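Secreted effector protein sseI (Salmonella enterica subsp. enterica serovar Typhimurium, PDB 4G29) is a secreted virulence effector whose catalytic domain belongs to the cysteine protease superfamily and probably works by papain-like cysteine chemistry. Local coordinates at residues G40-L45 and D95-Q100; I76-F81 and H99-R104. One frame throughout, in Å; residues are numbered along the deposited sequence.

Contact 1: residues G40-L45 and D95-Q100; sequences GQCESL and DVSAHQ
Cys42 overlaps Ser97 and Gln100 with its two side-chain atoms. The site has the papain-like layout, in which a cysteine at the start of a helix faces the central antiparallel sheet; Cys42, His80 and Asp95 have the geometry of a Cys-His-Asp triad. Cys42 CB lies 3.3 Å from Ser97 OG, and that oxygen also leans on Cys42 CA. Cys42 SG sits between its own backbone N and carbonyl carbon (chi1 41°). That turn puts it 3.8 Å from Gln100 NE2, a packing contact; the hydrogen bond of this amide nitrogen goes to His80 ND1. One turn along the helix, Leu45 sends one branch across. Its CD1 meets Ser97 CB at 3.9 Å and Val96 CG2 at 4.1 Å, an apolar patch beside the cysteine. No hydrogen bond joins the two segments. The loop that carries Ser97 is shaped by a type I turn from Asp95 to Ala98. The Asp95 carboxylate accepts hydrogen bonds from His80, Trp120 and Tyr124. Within 95-100, His99 NE2 donates to Val96 O at 3.2 Å. The oxygen lies in the imidazole plane, but the nitrogen stands above the plane of the carbonyl.

Contact 2: residues I76-F81 and H99-R104; sequences IPTNHF and HQFENR
His80 leaves its strand with CG anti to the backbone N (chi1 -168°), and this carries the ring toward 99-104. Its CB comes first, lying in the plane of the Phe101 ring at its edge, 3.8 Å from Phe101 CZ. Next along, His80 CG has Phe101 CE2 at 3.5 Å. This carbon stands over one face of the imidazole, offset toward the rim, and is near His80 CD2 as well. The two rings form a T-shaped (edge-to-face) pair, with the edge of Phe101 turned to the face of His80 and the planes at 68°. At His80 ND1 the contact becomes polar. Gln100 NE2 donates to it at 2.9 Å, with an N-H...N angle of 145°. His80 ND1 lies close to the amide plane, whereas Gln100 NE2 is somewhat tilted from the imidazole plane. His80 CE1 also lies close to Gln100 NE2. The far nitrogen, His80 NE2, is hydrogen-bonded to Asp95 OD1.

Phe101 has further neighbours. Gln100 CG sits over the centre of one face, 3.8 Å above the plane. Thr78 CG2 touches Phe101 CE1 at 3.6 Å, and Asn79 O lies at the ring edge. The chemistry implies a histidine fixed in rotation: both ring nitrogens have hydrogen-bond partners and an aromatic edge rests on one face. This is consistent with the place of His80 in a papain-like triad, where ND1 is the nitrogen nearer the cysteine sulfur.

Overall arrangement
Contacts 1 and 2 are both largely buried, and their centres are about 9 Å apart. They share His99 and Gln100 in the loop between strands 90-95 and 113-116. Contact 1 sets the start of helix 42-55 against this loop. Contact 2 sets the beginning of strand 78-87 against it. Their chemistry differs: van der Waals packing joins the segments of contact 1, whereas contact 2 adds a hydrogen bond and an aromatic pair. Each has a less buried margin, at Gly40 in contact 1 and at Thr78 in contact 2. They meet around the probable triad, where Cys42 SG is 3.6 Å from His80 ND1 and Asp95 OD1 is 2.7 Å from His80 NE2.

Contact 1: residues G40-L45 and D95-Q100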
# COMPACT_ATOMS: atom_id res chain seq x y z
N GLY A 40 0.88 -2.58 -12.29
CA GLY A 40 2.26 -2.98 -12.40
C GLY A 40 3.26 -1.91 -11.95
O GLY A 40 4.46 -2.14 -12.07
N GLN A 41 2.78 -0.79 -11.44
CA GLN A 41 3.68 0.32 -11.08
C GLN A 41 4.12 0.52 -9.64
O GLN A 41 5.03 1.36 -9.52
CB GLN A 41 3.09 1.66 -11.52
CG GLN A 41 2.81 1.75 -12.99
CD GLN A 41 4.02 1.54 -13.85
OE1 GLN A 41 5.16 1.56 -13.40
NE2 GLN A 41 3.79 1.37 -15.12
N CYS A 42 3.45 -0.09 -8.60
CA CYS A 42 3.63 0.22 -7.19
C CYS A 42 5.11 0.01 -6.95
O CYS A 42 5.66 0.80 -6.27
CB CYS A 42 2.76 -0.57 -6.10
SG CYS A 42 2.60 -2.14 -6.41
N GLU A 43 5.74 -1.06 -7.47
CA GLU A 43 7.08 -1.30 -6.96
C GLU A 43 8.03 -0.17 -7.41
O GLU A 43 8.86 0.37 -6.60
CB GLU A 43 7.57 -2.71 -7.38
CG GLU A 43 8.69 -3.14 -6.64
CD GLU A 43 9.04 -4.59 -6.92
OE1 GLU A 43 10.18 -4.73 -7.30
OE2 GLU A 43 8.24 -5.53 -6.74
N SER A 44 7.90 0.23 -8.68
CA SER A 44 8.79 1.27 -9.26
C SER A 44 8.53 2.67 -8.67
O SER A 44 9.34 3.57 -8.84
CB SER A 44 8.69 1.33 -10.81
OG SER A 44 7.49 1.97 -11.25
N LEU A 45 7.34 2.87 -8.07
CA LEU A 45 6.98 4.15 -7.47
C LEU A 45 7.55 4.30 -6.07
O LEU A 45 7.55 5.43 -5.55
CB LEU A 45 5.47 4.36 -7.47
CG LEU A 45 4.84 4.70 -8.80
CD1 LEU A 45 3.31 4.43 -8.80
CD2 LEU A 45 5.13 6.13 -9.26
N ASP A 95 0.02 6.21 -1.16
CA ASP A 95 -0.29 5.01 -1.91
C ASP A 95 -0.94 5.44 -3.21
O ASP A 95 -2.15 5.28 -3.41
CB ASP A 95 -1.21 4.12 -1.05
CG ASP A 95 -1.53 2.76 -1.69
OD1 ASP A 95 -1.06 2.48 -2.80
OD2 ASP A 95 -2.29 1.99 -1.03
N VAL A 96 -0.12 6.02 -4.06
CA VAL A 96 -0.57 6.66 -5.28
C VAL A 96 -0.92 5.69 -6.44
O VAL A 96 -1.35 6.14 -7.48
CB VAL A 96 0.37 7.80 -5.76
CG1 VAL A 96 0.65 8.83 -4.62
CG2 VAL A 96 1.70 7.27 -6.28
N SER A 97 -0.75 4.39 -6.23
CA SER A 97 -1.18 3.38 -7.19
C SER A 97 -2.25 2.43 -6.66
O SER A 97 -2.50 1.38 -7.26
CB SER A 97 0.00 2.61 -7.74
OG SER A 97 0.63 1.81 -6.77
N ALA A 98 -2.92 2.80 -5.56
CA ALA A 98 -3.94 1.95 -4.92
C ALA A 98 -5.03 1.57 -5.91
O ALA A 98 -5.59 0.46 -5.89
CB ALA A 98 -4.59 2.72 -3.68
N HIS A 99 -5.37 2.53 -6.74
CA HIS A 99 -6.43 2.36 -7.71
C HIS A 99 -6.14 1.35 -8.80
O HIS A 99 -7.06 1.07 -9.62
CB HIS A 99 -6.90 3.65 -8.34
CG HIS A 99 -5.78 4.47 -8.88
ND1 HIS A 99 -5.70 4.87 -10.20
CD2 HIS A 99 -4.65 4.87 -8.29
CE1 HIS A 99 -4.59 5.58 -10.35
NE2 HIS A 99 -3.93 5.57 -9.21
N GLN A 100 -4.95 0.76 -8.79
CA GLN A 100 -4.72 -0.43 -9.64
C GLN A 100 -5.74 -1.56 -9.35
O GLN A 100 -5.94 -2.41 -10.19
CB GLN A 100 -3.30 -0.94 -9.59
CG GLN A 100 -2.90 -1.67 -8.35
CD GLN A 100 -1.70 -2.57 -8.50
OE1 GLN A 100 -1.48 -3.17 -9.56
NE2 GLN A 100 -0.97 -2.79 -7.39

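Contact 2: residues I76-F81 and H99-R104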
# COMPACT_ATOMS: atom_id res chain seq x y z
N ILE A 76 -0.27 -17.66 -5.86
CA ILE A 76 0.54 -16.46 -5.73
C ILE A 76 -0.38 -15.34 -5.26
O ILE A 76 -1.28 -14.91 -6.00
CB ILE A 76 1.27 -16.03 -7.06
CG1 ILE A 76 2.10 -17.18 -7.61
CG2 ILE A 76 2.13 -14.75 -6.78
CD1 ILE A 76 2.88 -16.89 -8.97
N PRO A 77 -0.16 -14.83 -4.05
CA PRO A 77 -1.04 -13.75 -3.61
C PRO A 77 -0.79 -12.48 -4.41
O PRO A 77 0.20 -12.35 -5.10
CB PRO A 77 -0.55 -13.49 -2.17
CG PRO A 77 0.91 -13.83 -2.20
CD PRO A 77 0.87 -15.12 -3.03
N THR A 78 -1.75 -11.58 -4.37
CA THR A 78 -1.57 -10.27 -4.98
C THR A 78 -0.71 -9.41 -4.06
O THR A 78 -0.96 -9.35 -2.85
CB THR A 78 -2.88 -9.65 -5.23
OG1 THR A 78 -3.62 -10.47 -6.14
CG2 THR A 78 -2.72 -8.19 -5.76
N ASN A 79 0.28 -8.75 -4.63
CA ASN A 79 1.12 -7.86 -3.84
C ASN A 79 0.81 -6.40 -4.12
O ASN A 79 0.14 -6.03 -5.14
CB ASN A 79 2.61 -8.25 -3.92
CG ASN A 79 3.23 -7.97 -5.28
OD1 ASN A 79 2.52 -7.50 -6.18
ND2 ASN A 79 4.55 -8.21 -5.43
N HIS A 80 1.26 -5.55 -3.23
CA HIS A 80 1.12 -4.13 -3.38
C HIS A 80 2.16 -3.45 -2.46
O HIS A 80 2.68 -4.07 -1.53
CB HIS A 80 -0.29 -3.66 -3.01
CG HIS A 80 -0.58 -2.24 -3.40
ND1 HIS A 80 -0.51 -1.79 -4.71
CD2 HIS A 80 -0.95 -1.17 -2.66
CE1 HIS A 80 -0.82 -0.51 -4.74
NE2 HIS A 80 -1.07 -0.10 -3.50
N PHE A 81 2.46 -2.22 -2.78
CA PHE A 81 3.48 -1.43 -2.06
C PHE A 81 3.05 0.01 -1.86
O PHE A 81 2.52 0.66 -2.77
CB PHE A 81 4.84 -1.48 -2.76
CG PHE A 81 5.37 -2.88 -2.90
CD1 PHE A 81 6.06 -3.47 -1.88
CD2 PHE A 81 5.15 -3.59 -4.06
CE1 PHE A 81 6.50 -4.74 -1.99
CE2 PHE A 81 5.62 -4.89 -4.14
CZ PHE A 81 6.26 -5.44 -3.12
N HIS A 99 -5.37 2.53 -6.74
CA HIS A 99 -6.43 2.36 -7.71
C HIS A 99 -6.14 1.35 -8.80
O HIS A 99 -7.06 1.07 -9.62
CB HIS A 99 -6.90 3.65 -8.34
CG HIS A 99 -5.78 4.47 -8.88
ND1 HIS A 99 -5.70 4.87 -10.20
CD2 HIS A 99 -4.65 4.87 -8.29
CE1 HIS A 99 -4.59 5.58 -10.35
NE2 HIS A 99 -3.93 5.57 -9.21
N GLN A 100 -4.95 0.76 -8.79
CA GLN A 100 -4.72 -0.43 -9.64
C GLN A 100 -5.74 -1.56 -9.35
O GLN A 100 -5.94 -2.41 -10.19
CB GLN A 100 -3.30 -0.94 -9.59
CG GLN A 100 -2.90 -1.67 -8.35
CD GLN A 100 -1.70 -2.57 -8.50
OE1 GLN A 100 -1.48 -3.17 -9.56
NE2 GLN A 100 -0.97 -2.79 -7.39
N PHE A 101 -6.38 -1.53 -8.18
CA PHE A 101 -7.35 -2.54 -7.75
C PHE A 101 -8.81 -2.21 -8.02
O PHE A 101 -9.71 -3.05 -7.80
CB PHE A 101 -7.15 -2.85 -6.26
CG PHE A 101 -5.78 -3.35 -5.94
CD1 PHE A 101 -5.30 -4.47 -6.57
CD2 PHE A 101 -4.98 -2.67 -5.04
CE1 PHE A 101 -4.04 -4.94 -6.34
CE2 PHE A 101 -3.71 -3.12 -4.77
CZ PHE A 101 -3.23 -4.25 -5.41
N GLU A 102 -9.07 -1.00 -8.52
CA GLU A 102 -10.45 -0.52 -8.78
C GLU A 102 -11.29 -1.52 -9.55
O GLU A 102 -12.49 -1.73 -9.23
CB GLU A 102 -10.42 0.80 -9.55
CG GLU A 102 -11.76 1.53 -9.52
CD GLU A 102 -11.77 2.76 -10.43
OE1 GLU A 102 -10.84 2.90 -11.26
OE2 GLU A 102 -12.74 3.57 -10.31
N ASN A 103 -10.67 -2.11 -10.56
CA ASN A 103 -11.32 -3.07 -11.44
C ASN A 103 -11.08 -4.54 -11.06
O ASN A 103 -11.36 -5.42 -11.87
CB ASN A 103 -10.87 -2.80 -12.88
CG ASN A 103 -11.38 -1.45 -13.40
OD1 ASN A 103 -12.56 -1.14 -13.27
ND2 ASN A 103 -10.48 -0.63 -13.97
N ARG A 104 -10.60 -4.79 -9.83
CA ARG A 104 -10.30 -6.15 -9.32
C ARG A 104 -10.99 -6.50 -8.01
O ARG A 104 -10.42 -7.16 -7.15
CB ARG A 104 -8.80 -6.30 -9.12
CG ARG A 104 -8.09 -6.13 -10.41
CD ARG A 104 -6.64 -5.88 -10.24
NE ARG A 104 -6.04 -5.76 -11.57
CZ ARG A 104 -4.85 -6.23 -11.91
NH1 ARG A 104 -4.10 -6.88 -11.02
NH2 ARG A 104 -4.41 -6.06 -13.15